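Arylamine n-acetyltransferase NAT (Mycobacterium tuberculosis, PDB 4BGF) catalyses the transfer of an acetyl group from acetyl-CoA to the amino group of arylamines, probably through an acetylated cysteine. Local coordinates at residues A[7-11]-A[61-66]; A[19-25]-A[81-86]; A[87-93]-A[110-116]. All blocks are in the same frame, centred on the assembly; numbering follows the deposited sequence.

Interaction 1. Residues A[7-11]-A[61-66]; sequences AYFDR and LVLRRR
Arg11 reaches from helix 5-11 to the C-terminal end of helix 54-63 and binds the carbonyls there. Its chain bends about the CB-CG bond (chi2 90°), which turns the guanidinium along the helix end. NE donates a nearly straight bond to Leu61 O, 2.5 Å as modelled, too short to be trusted exactly. NH2 adds two weak bonds, to Leu61 O and, at 2.8 Å, to Arg66 O. Both carbonyls lie at the guanidinium edge, while Arg65 CA sits 3.7 Å above its plane, over the centre. Val62 fills the tight side. Its CG1, anti to the backbone N (chi1 -176°), is 3.2 Å from Ala7 O and also meets Arg11 CB. Its CG2 meets CD1 at the edge of the Tyr8 ring. That ring is buried against Leu76, Met77 and Val80 of helix 70-83, and its OH bonds to His32. The other side is looser: Ala7 and Arg65 are exposed, and a water accepts from Arg11 NH2 in the guanidinium plane and bonds weakly to Arg65 O. Arg65 has positive phi and ends the helical run. Arginine bonds to carbonyls at a helix C-terminus thus join two helices of the N-terminal helical region of the NAT fold.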
loop_
_atom_site.group_PDB
_atom_site.type_symbol
_atom_site.label_atom_id
_atom_site.label_comp_id
_atom_site.label_asym_id
_atom_site.label_seq_id
_atom_site.Cartn_x
_atom_site.Cartn_y
_atom_site.Cartn_z
ATOM N N ALA A 7 -1.790 -5.880 -19.471
ATOM C CA ALA A 7 -2.885 -6.322 -18.638
ATOM C C ALA A 7 -2.952 -5.502 -17.372
ATOM O O ALA A 7 -4.023 -5.280 -16.829
ATOM C CB ALA A 7 -2.729 -7.759 -18.310
ATOM N N TYR A 8 -1.795 -5.056 -16.923
ATOM C CA TYR A 8 -1.686 -4.240 -15.731
ATOM C C TYR A 8 -2.168 -2.843 -16.055
ATOM O O TYR A 8 -2.836 -2.199 -15.250
ATOM C CB TYR A 8 -0.226 -4.216 -15.248
ATOM C CG TYR A 8 0.026 -3.159 -14.206
ATOM C CD1 TYR A 8 -0.245 -3.405 -12.862
ATOM C CD2 TYR A 8 0.514 -1.909 -14.568
ATOM C CE1 TYR A 8 -0.035 -2.451 -11.912
ATOM C CE2 TYR A 8 0.731 -0.938 -13.629
ATOM C CZ TYR A 8 0.449 -1.203 -12.293
ATOM O OH TYR A 8 0.663 -0.217 -11.337
ATOM N N PHE A 9 -1.846 -2.368 -17.252
ATOM C CA PHE A 9 -2.305 -1.058 -17.693
ATOM C C PHE A 9 -3.811 -1.009 -17.910
ATOM O O PHE A 9 -4.426 0.005 -17.626
ATOM C CB PHE A 9 -1.598 -0.638 -18.975
ATOM C CG PHE A 9 -0.160 -0.254 -18.787
ATOM C CD1 PHE A 9 0.346 0.120 -17.551
ATOM C CD2 PHE A 9 0.699 -0.282 -19.872
ATOM C CE1 PHE A 9 1.677 0.470 -17.400
ATOM C CE2 PHE A 9 2.030 0.065 -19.736
ATOM C CZ PHE A 9 2.525 0.440 -18.496
ATOM N N ASP A 10 -4.407 -2.093 -18.395
ATOM C CA ASP A 10 -5.850 -2.115 -18.622
ATOM C C ASP A 10 -6.631 -2.468 -17.347
ATOM O O ASP A 10 -7.839 -2.308 -17.299
ATOM C CB ASP A 10 -6.221 -3.044 -19.789
ATOM C CG ASP A 10 -5.921 -2.423 -21.169
ATOM O OD1 ASP A 10 -4.724 -2.262 -21.516
ATOM O OD2 ASP A 10 -6.886 -2.105 -21.906
ATOM N N ARG A 11 -5.937 -2.919 -16.316
ATOM C CA ARG A 11 -6.540 -3.143 -15.003
ATOM C C ARG A 11 -6.769 -1.800 -14.339
ATOM O O ARG A 11 -7.859 -1.493 -13.877
ATOM C CB ARG A 11 -5.597 -3.982 -14.132
ATOM C CG ARG A 11 -5.826 -3.921 -12.631
ATOM C CD ARG A 11 -6.796 -4.987 -12.139
ATOM N NE ARG A 11 -6.678 -5.197 -10.698
ATOM C CZ ARG A 11 -7.553 -4.778 -9.784
ATOM N NH1 ARG A 11 -8.647 -4.113 -10.134
ATOM N NH2 ARG A 11 -7.322 -5.043 -8.498
ATOM N N LEU A 61 -3.384 -9.466 -8.180
ATOM C CA LEU A 61 -3.789 -8.081 -8.242
ATOM C C LEU A 61 -4.250 -7.654 -9.620
ATOM O O LEU A 61 -4.933 -6.655 -9.743
ATOM C CB LEU A 61 -2.657 -7.176 -7.801
ATOM C CG LEU A 61 -2.488 -6.944 -6.302
ATOM C CD1 LEU A 61 -2.250 -8.236 -5.632
ATOM C CD2 LEU A 61 -1.302 -6.049 -6.061
ATOM N N VAL A 62 -3.865 -8.375 -10.666
ATOM C CA VAL A 62 -4.299 -7.968 -12.008
ATOM C C VAL A 62 -5.378 -8.859 -12.574
ATOM O O VAL A 62 -6.454 -8.380 -12.861
ATOM C CB VAL A 62 -3.153 -7.841 -13.020
ATOM C CG1 VAL A 62 -3.704 -7.314 -14.345
ATOM C CG2 VAL A 62 -2.090 -6.898 -12.473
ATOM N N LEU A 63 -5.088 -10.138 -12.766
ATOM C CA LEU A 63 -6.053 -10.991 -13.399
ATOM C C LEU A 63 -7.265 -11.107 -12.519
ATOM O O LEU A 63 -8.390 -10.919 -12.979
ATOM C CB LEU A 63 -5.488 -12.374 -13.673
ATOM C CG LEU A 63 -6.514 -13.374 -14.230
ATOM C CD1 LEU A 63 -6.998 -12.951 -15.622
ATOM C CD2 LEU A 63 -5.964 -14.789 -14.261
ATOM N N ARG A 64 -7.033 -11.419 -11.247
ATOM C CA ARG A 64 -8.112 -11.836 -10.389
ATOM C C ARG A 64 -8.900 -10.671 -9.838
ATOM O O ARG A 64 -9.900 -10.879 -9.161
ATOM C CB ARG A 64 -7.604 -12.723 -9.266
ATOM C CG ARG A 64 -7.479 -14.194 -9.659
ATOM C CD ARG A 64 -6.468 -14.929 -8.815
ATOM N NE ARG A 64 -6.841 -14.991 -7.412
ATOM C CZ ARG A 64 -5.998 -15.273 -6.428
ATOM N NH1 ARG A 64 -4.725 -15.501 -6.715
ATOM N NH2 ARG A 64 -6.422 -15.313 -5.171
ATOM N N ARG A 65 -8.453 -9.460 -10.152
ATOM C CA ARG A 65 -9.077 -8.226 -9.670
ATOM C C ARG A 65 -9.176 -8.137 -8.141
ATOM O O ARG A 65 -10.208 -7.752 -7.596
ATOM C CB ARG A 65 -10.447 -8.025 -10.329
ATOM C CG ARG A 65 -10.372 -7.814 -11.862
ATOM C CD ARG A 65 -11.757 -7.841 -12.517
ATOM N NE ARG A 65 -12.481 -6.577 -12.317
ATOM C CZ ARG A 65 -13.304 -6.015 -13.209
ATOM N NH1 ARG A 65 -13.547 -6.586 -14.385
ATOM N NH2 ARG A 65 -13.897 -4.866 -12.928
ATOM N N ARG A 66 -8.075 -8.478 -7.469
ATOM C CA ARG A 66 -7.975 -8.421 -6.021
ATOM C C ARG A 66 -7.064 -7.285 -5.657
ATOM O O ARG A 66 -6.388 -6.729 -6.516
ATOM C CB ARG A 66 -7.385 -9.712 -5.469
ATOM C CG ARG A 66 -8.321 -10.886 -5.473
ATOM C CD ARG A 66 -9.312 -10.821 -4.325
ATOM N NE ARG A 66 -8.682 -10.758 -3.010
ATOM C CZ ARG A 66 -8.267 -11.805 -2.298
ATOM N NH1 ARG A 66 -8.386 -13.047 -2.732
ATOM N NH2 ARG A 66 -7.721 -11.591 -1.123
HETATM O O HOH W 1 -9.503 -4.562 -6.813
#

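Interaction 2. Residues A[19-25]-A[81-86]; sequences DPTLDVL and LAELGY
Pro20 and Gly85 bring the two backbones closest, 5.7 Å between their CA atoms, where an inverse gamma turn centred on Pro20 faces the Schellman motif, with Gly85 at positive phi, that ends helix 70-83. The CA-CB edge of Pro20 lies over one face of the Tyr86 ring, a CH-pi contact, while CG and CD rest by Leu84 O. Pro20 CB is 4.0 Å from the ring centroid, 12° off the normal. Leu81 CD2 covers the opposite face, nearer the rim. The Tyr86 CG is anti to the carbonyl carbon (chi1 -65°), and this carries the ring over to the start of helix 22-35. There Tyr86 OH donates to Thr21 O at 2.9 Å, in the carbonyl plane. Val24 CG1 packs beside the same hydroxyl, 3.4 Å from OH. Thr21 is the N-cap of this helix, and its OG1 accepts a straight bond from Val24 N. Deeper in, Leu25 CD1 meets Leu81 CD1 at 3.7 Å, the two side chains crossing at about a right angle. The contact joins the start of helix 22-35 to the end of helix 70-83. Leu25 also touches Val126 of strand 124-126, and Leu81 and Tyr86 rest on Val115 of strand 110-116.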
loop_
_atom_site.group_PDB
_atom_site.type_symbol
_atom_site.label_atom_id
_atom_site.label_comp_id
_atom_site.label_asym_id
_atom_site.label_seq_id
_atom_site.Cartn_x
_atom_site.Cartn_y
_atom_site.Cartn_z
ATOM N N ASP A 19 7.561 5.856 -20.876
ATOM C CA ASP A 19 8.984 6.129 -20.788
ATOM C C ASP A 19 9.341 6.303 -19.305
ATOM O O ASP A 19 8.535 6.796 -18.531
ATOM C CB ASP A 19 9.300 7.386 -21.593
ATOM C CG ASP A 19 8.724 7.337 -23.027
ATOM O OD1 ASP A 19 9.053 6.398 -23.796
ATOM O OD2 ASP A 19 7.926 8.242 -23.375
ATOM N N PRO A 20 10.548 5.879 -18.903
ATOM C CA PRO A 20 10.928 6.053 -17.500
ATOM C C PRO A 20 11.253 7.507 -17.169
ATOM O O PRO A 20 12.425 7.896 -17.061
ATOM C CB PRO A 20 12.159 5.179 -17.379
ATOM C CG PRO A 20 12.779 5.260 -18.684
ATOM C CD PRO A 20 11.647 5.288 -19.683
ATOM N N THR A 21 10.192 8.295 -17.011
ATOM C CA THR A 21 10.280 9.715 -16.685
ATOM C C THR A 21 9.654 9.869 -15.293
ATOM O O THR A 21 9.002 8.954 -14.810
ATOM C CB THR A 21 9.467 10.599 -17.704
ATOM O OG1 THR A 21 8.099 10.674 -17.289
ATOM C CG2 THR A 21 9.483 10.029 -19.099
ATOM N N LEU A 22 9.830 11.034 -14.675
ATOM C CA LEU A 22 9.152 11.389 -13.426
ATOM C C LEU A 22 7.616 11.410 -13.518
ATOM O O LEU A 22 6.928 10.905 -12.626
ATOM C CB LEU A 22 9.632 12.767 -12.968
ATOM C CG LEU A 22 9.043 13.352 -11.683
ATOM C CD1 LEU A 22 9.074 12.364 -10.509
ATOM C CD2 LEU A 22 9.849 14.552 -11.333
ATOM N N ASP A 23 7.084 11.989 -14.593
ATOM C CA ASP A 23 5.641 12.169 -14.735
ATOM C C ASP A 23 4.889 10.891 -15.011
ATOM O O ASP A 23 3.753 10.715 -14.585
ATOM C CB ASP A 23 5.373 13.134 -15.847
ATOM C CG ASP A 23 6.252 14.298 -15.759
ATOM O OD1 ASP A 23 7.384 14.212 -16.294
ATOM O OD2 ASP A 23 5.832 15.252 -15.081
ATOM N N VAL A 24 5.514 9.991 -15.732
ATOM C CA VAL A 24 4.968 8.665 -15.804
ATOM C C VAL A 24 4.996 8.015 -14.399
ATOM O O VAL A 24 4.101 7.264 -14.046
ATOM C CB VAL A 24 5.733 7.859 -16.846
ATOM C CG1 VAL A 24 5.345 6.414 -16.792
ATOM C CG2 VAL A 24 5.439 8.430 -18.206
ATOM N N LEU A 25 5.997 8.324 -13.590
ATOM C CA LEU A 25 6.064 7.724 -12.281
ATOM C C LEU A 25 4.905 8.278 -11.441
ATOM O O LEU A 25 4.223 7.542 -10.747
ATOM C CB LEU A 25 7.429 7.972 -11.622
ATOM C CG LEU A 25 7.642 7.367 -10.231
ATOM C CD1 LEU A 25 7.683 5.843 -10.264
ATOM C CD2 LEU A 25 8.885 7.941 -9.597
ATOM N N LEU A 81 7.892 -0.940 -12.660
ATOM C CA LEU A 81 8.888 0.101 -12.899
ATOM C C LEU A 81 10.187 -0.429 -13.473
ATOM O O LEU A 81 10.830 0.237 -14.264
ATOM C CB LEU A 81 9.177 0.877 -11.628
ATOM C CG LEU A 81 7.959 1.533 -11.006
ATOM C CD1 LEU A 81 8.395 2.274 -9.801
ATOM C CD2 LEU A 81 7.302 2.470 -11.982
ATOM N N ALA A 82 10.567 -1.629 -13.078
ATOM C CA ALA A 82 11.752 -2.253 -13.622
ATOM C C ALA A 82 11.543 -2.602 -15.086
ATOM O O ALA A 82 12.390 -2.330 -15.900
ATOM C CB ALA A 82 12.083 -3.457 -12.832
ATOM N N GLU A 83 10.397 -3.175 -15.426
ATOM C CA GLU A 83 10.069 -3.530 -16.814
ATOM C C GLU A 83 10.008 -2.326 -17.750
ATOM O O GLU A 83 10.081 -2.475 -18.968
ATOM C CB GLU A 83 8.726 -4.263 -16.899
ATOM N N LEU A 84 9.877 -1.136 -17.189
ATOM C CA LEU A 84 9.784 0.058 -17.995
ATOM C C LEU A 84 11.118 0.760 -18.149
ATOM O O LEU A 84 11.207 1.724 -18.895
ATOM C CB LEU A 84 8.776 1.009 -17.364
ATOM C CG LEU A 84 7.315 0.652 -17.623
ATOM C CD1 LEU A 84 6.471 1.589 -16.857
ATOM C CD2 LEU A 84 6.959 0.717 -19.077
ATOM N N GLY A 85 12.138 0.298 -17.431
ATOM C CA GLY A 85 13.434 0.957 -17.426
ATOM C C GLY A 85 13.781 1.816 -16.212
ATOM O O GLY A 85 14.736 2.580 -16.273
ATOM N N TYR A 86 13.032 1.698 -15.119
ATOM C CA TYR A 86 13.395 2.370 -13.868
ATOM C C TYR A 86 14.365 1.465 -13.114
ATOM O O TYR A 86 14.393 0.270 -13.348
ATOM C CB TYR A 86 12.169 2.642 -12.983
ATOM C CG TYR A 86 11.138 3.611 -13.537
ATOM C CD1 TYR A 86 10.215 3.214 -14.512
ATOM C CD2 TYR A 86 11.056 4.901 -13.067
ATOM C CE1 TYR A 86 9.272 4.056 -14.989
ATOM C CE2 TYR A 86 10.102 5.769 -13.574
ATOM C CZ TYR A 86 9.215 5.338 -14.526
ATOM O OH TYR A 86 8.279 6.195 -15.027
#

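Interaction 3. Residues A[87-93]-A[110-116]; sequences RVRRFAA and HTLLGVT
Arg87 and Thr116 open an antiparallel ladder that runs unbroken to Ala93 and His110. The hydrogen-bonded pairs are Arg87-Thr116, Arg89-Gly114, Phe91-Leu112 and Ala93-His110. In each, both N-H groups and both carbonyls are used across the pair. Of the alternate residues, Arg90 bonds by its backbone to Arg184, Leu113 to Val126 and Val115 to Tyr124, while Thr111 O accepts from Asn74 ND2. The Gly114 N to Arg89 O bond, 2.9 Å, is nearly straight. Toward His110 the geometry is less regular: Ala93 N lies above the carbonyl plane of His110 O, 2.7 Å away. Phe91 O accepts twice, from Leu112 N and from Thr111 OG1 at 2.7 Å, and the two donors come from opposite faces of its plane. Thr111 OG1 is anti to its own N (chi1 -171°), which places it against this oxygen. A water donates to the same hydroxyl and accepts from Arg90 NH1. The Arg90 guanidinium also bonds to Asn74 O and Gly75 O. Arg90 CG lies alongside Leu113 CD2 at 3.8 Å. On the other face Phe91 CE2 rests 3.5 Å from Gly114 CA, the ring packed against the glycine backbone. Ala93 CB touches the His110 ring at its edge. His110 NE2 bonds to Asp127, consistent with the Cys70-His110-Asp127 triad of the family. Strands 124-126 and 173-179 flank the pair in the sheet, while helices 70-83 and 186-198 pack on the face of Arg90 and Thr111.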
loop_
_atom_site.group_PDB
_atom_site.type_symbol
_atom_site.label_atom_id
_atom_site.label_comp_id
_atom_site.label_asym_id
_atom_site.label_seq_id
_atom_site.Cartn_x
_atom_site.Cartn_y
_atom_site.Cartn_z
ATOM N N ARG A 87 15.176 2.038 -12.233
ATOM C CA ARG A 87 16.030 1.246 -11.357
ATOM C C ARG A 87 15.361 1.150 -10.018
ATOM O O ARG A 87 15.163 2.163 -9.380
ATOM C CB ARG A 87 17.396 1.886 -11.180
ATOM C CG ARG A 87 18.270 1.187 -10.150
ATOM C CD ARG A 87 19.222 0.233 -10.799
ATOM N NE ARG A 87 20.290 -0.170 -9.902
ATOM C CZ ARG A 87 21.217 0.649 -9.414
ATOM N NH1 ARG A 87 21.221 1.941 -9.725
ATOM N NH2 ARG A 87 22.147 0.165 -8.606
ATOM N N VAL A 88 15.031 -0.066 -9.594
ATOM C CA VAL A 88 14.252 -0.289 -8.379
ATOM C C VAL A 88 15.039 -1.016 -7.286
ATOM O O VAL A 88 15.455 -2.141 -7.469
ATOM C CB VAL A 88 12.970 -1.130 -8.688
ATOM C CG1 VAL A 88 12.039 -1.231 -7.449
ATOM C CG2 VAL A 88 12.216 -0.593 -9.898
ATOM N N ARG A 89 15.209 -0.358 -6.142
ATOM C CA ARG A 89 15.797 -0.953 -4.949
ATOM C C ARG A 89 14.706 -1.100 -3.892
ATOM O O ARG A 89 14.066 -0.132 -3.533
ATOM C CB ARG A 89 16.902 -0.041 -4.429
ATOM C CG ARG A 89 18.103 0.092 -5.374
ATOM C CD ARG A 89 19.298 0.709 -4.712
ATOM N NE ARG A 89 19.167 2.145 -4.474
ATOM C CZ ARG A 89 19.469 3.093 -5.361
ATOM N NH1 ARG A 89 19.909 2.780 -6.575
ATOM N NH2 ARG A 89 19.325 4.374 -5.034
ATOM N N ARG A 90 14.482 -2.301 -3.384
ATOM C CA ARG A 90 13.435 -2.483 -2.386
ATOM C C ARG A 90 13.953 -2.301 -0.948
ATOM O O ARG A 90 14.970 -2.891 -0.575
ATOM C CB ARG A 90 12.839 -3.863 -2.561
ATOM C CG ARG A 90 12.137 -4.012 -3.859
ATOM C CD ARG A 90 11.925 -5.450 -4.196
ATOM N NE ARG A 90 11.256 -5.638 -5.480
ATOM C CZ ARG A 90 9.964 -5.433 -5.707
ATOM N NH1 ARG A 90 9.163 -4.989 -4.762
ATOM N NH2 ARG A 90 9.475 -5.664 -6.895
ATOM N N PHE A 91 13.213 -1.516 -0.144
ATOM C CA PHE A 91 13.584 -1.174 1.239
ATOM C C PHE A 91 12.639 -1.806 2.248
ATOM O O PHE A 91 11.481 -2.073 1.925
ATOM C CB PHE A 91 13.526 0.350 1.458
ATOM C CG PHE A 91 14.461 1.136 0.572
ATOM C CD1 PHE A 91 15.713 0.625 0.210
ATOM C CD2 PHE A 91 14.087 2.374 0.086
ATOM C CE1 PHE A 91 16.570 1.343 -0.601
ATOM C CE2 PHE A 91 14.932 3.102 -0.736
ATOM C CZ PHE A 91 16.171 2.578 -1.085
ATOM N N ALA A 92 13.138 -2.046 3.465
ATOM C CA ALA A 92 12.321 -2.531 4.581
ATOM C C ALA A 92 12.012 -1.388 5.542
ATOM O O ALA A 92 12.792 -0.455 5.646
ATOM C CB ALA A 92 13.038 -3.618 5.304
ATOM N N ALA A 93 10.888 -1.453 6.242
ATOM C CA ALA A 93 10.523 -0.394 7.184
ATOM C C ALA A 93 9.718 -0.876 8.406
ATOM O O ALA A 93 9.004 -1.868 8.336
ATOM C CB ALA A 93 9.753 0.667 6.434
ATOM N N HIS A 110 7.075 -3.645 6.938
ATOM C CA HIS A 110 6.725 -2.782 5.838
ATOM C C HIS A 110 7.857 -2.741 4.776
ATOM O O HIS A 110 9.018 -2.960 5.080
ATOM C CB HIS A 110 6.384 -1.383 6.343
ATOM C CG HIS A 110 5.900 -0.475 5.265
ATOM N ND1 HIS A 110 4.773 -0.747 4.527
ATOM C CD2 HIS A 110 6.415 0.672 4.771
ATOM C CE1 HIS A 110 4.598 0.205 3.634
ATOM N NE2 HIS A 110 5.574 1.079 3.765
ATOM N N THR A 111 7.482 -2.500 3.533
ATOM C CA THR A 111 8.424 -2.421 2.460
ATOM C C THR A 111 7.964 -1.306 1.552
ATOM O O THR A 111 6.764 -1.130 1.347
ATOM C CB THR A 111 8.529 -3.769 1.707
ATOM O OG1 THR A 111 9.620 -3.730 0.771
ATOM C CG2 THR A 111 7.274 -4.100 0.982
ATOM N N LEU A 112 8.919 -0.519 1.075
ATOM C CA LEU A 112 8.685 0.515 0.083
ATOM C C LEU A 112 9.797 0.402 -1.012
ATOM O O LEU A 112 10.564 -0.560 -1.018
ATOM C CB LEU A 112 8.715 1.898 0.749
ATOM C CG LEU A 112 10.042 2.293 1.433
ATOM C CD1 LEU A 112 10.215 3.749 1.420
ATOM C CD2 LEU A 112 10.200 1.764 2.875
ATOM N N LEU A 113 9.890 1.392 -1.901
ATOM C CA LEU A 113 10.826 1.376 -3.041
ATOM C C LEU A 113 11.637 2.637 -3.088
ATOM O O LEU A 113 11.138 3.697 -2.733
ATOM C CB LEU A 113 10.095 1.306 -4.381
ATOM C CG LEU A 113 9.037 0.229 -4.478
ATOM C CD1 LEU A 113 8.347 0.348 -5.832
ATOM C CD2 LEU A 113 9.643 -1.153 -4.224
ATOM N N GLY A 114 12.882 2.514 -3.558
ATOM C CA GLY A 114 13.711 3.653 -3.922
ATOM C C GLY A 114 14.024 3.581 -5.410
ATOM O O GLY A 114 14.715 2.672 -5.843
ATOM N N VAL A 115 13.526 4.548 -6.178
ATOM C CA VAL A 115 13.500 4.459 -7.630
ATOM C C VAL A 115 14.375 5.554 -8.242
ATOM O O VAL A 115 14.333 6.691 -7.789
ATOM C CB VAL A 115 12.019 4.534 -8.163
ATOM C CG1 VAL A 115 11.937 4.921 -9.627
ATOM C CG2 VAL A 115 11.303 3.206 -7.924
ATOM N N THR A 116 15.201 5.183 -9.230
ATOM C CA THR A 116 15.865 6.152 -10.097
ATOM C C THR A 116 15.474 5.887 -11.546
ATOM O O THR A 116 14.878 4.861 -11.857
ATOM C CB THR A 116 17.401 6.162 -9.962
ATOM O OG1 THR A 116 17.932 4.868 -10.257
ATOM C CG2 THR A 116 17.796 6.584 -8.569
HETATM O O HOH W 2 8.784 -4.365 -1.832
#

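Interactions 1 and 2 join helices, interaction 3 lies in the antiparallel sheet, and interaction 2 is where helices and sheet meet. Interactions 1 and 2 have centres about 19 Å apart and do not touch. Their segments alternate along the chain: helices 5-11 and 22-35 come first, then helices 54-63 and 70-83. Interaction 3 follows both in sequence. Its centre is about 14 Å from that of interaction 2, and the two touch directly: Leu81 CD1 is 3.6 Å from Val115 CG2. Interaction 1 lies farther off, about 22 Å from interaction 3 between centres. Helix 70-83 links the set. It covers Tyr8 of interaction 1, ends in interaction 2, and carries Cys70 beside His110, where the probable catalytic triad brings helix and sheet together.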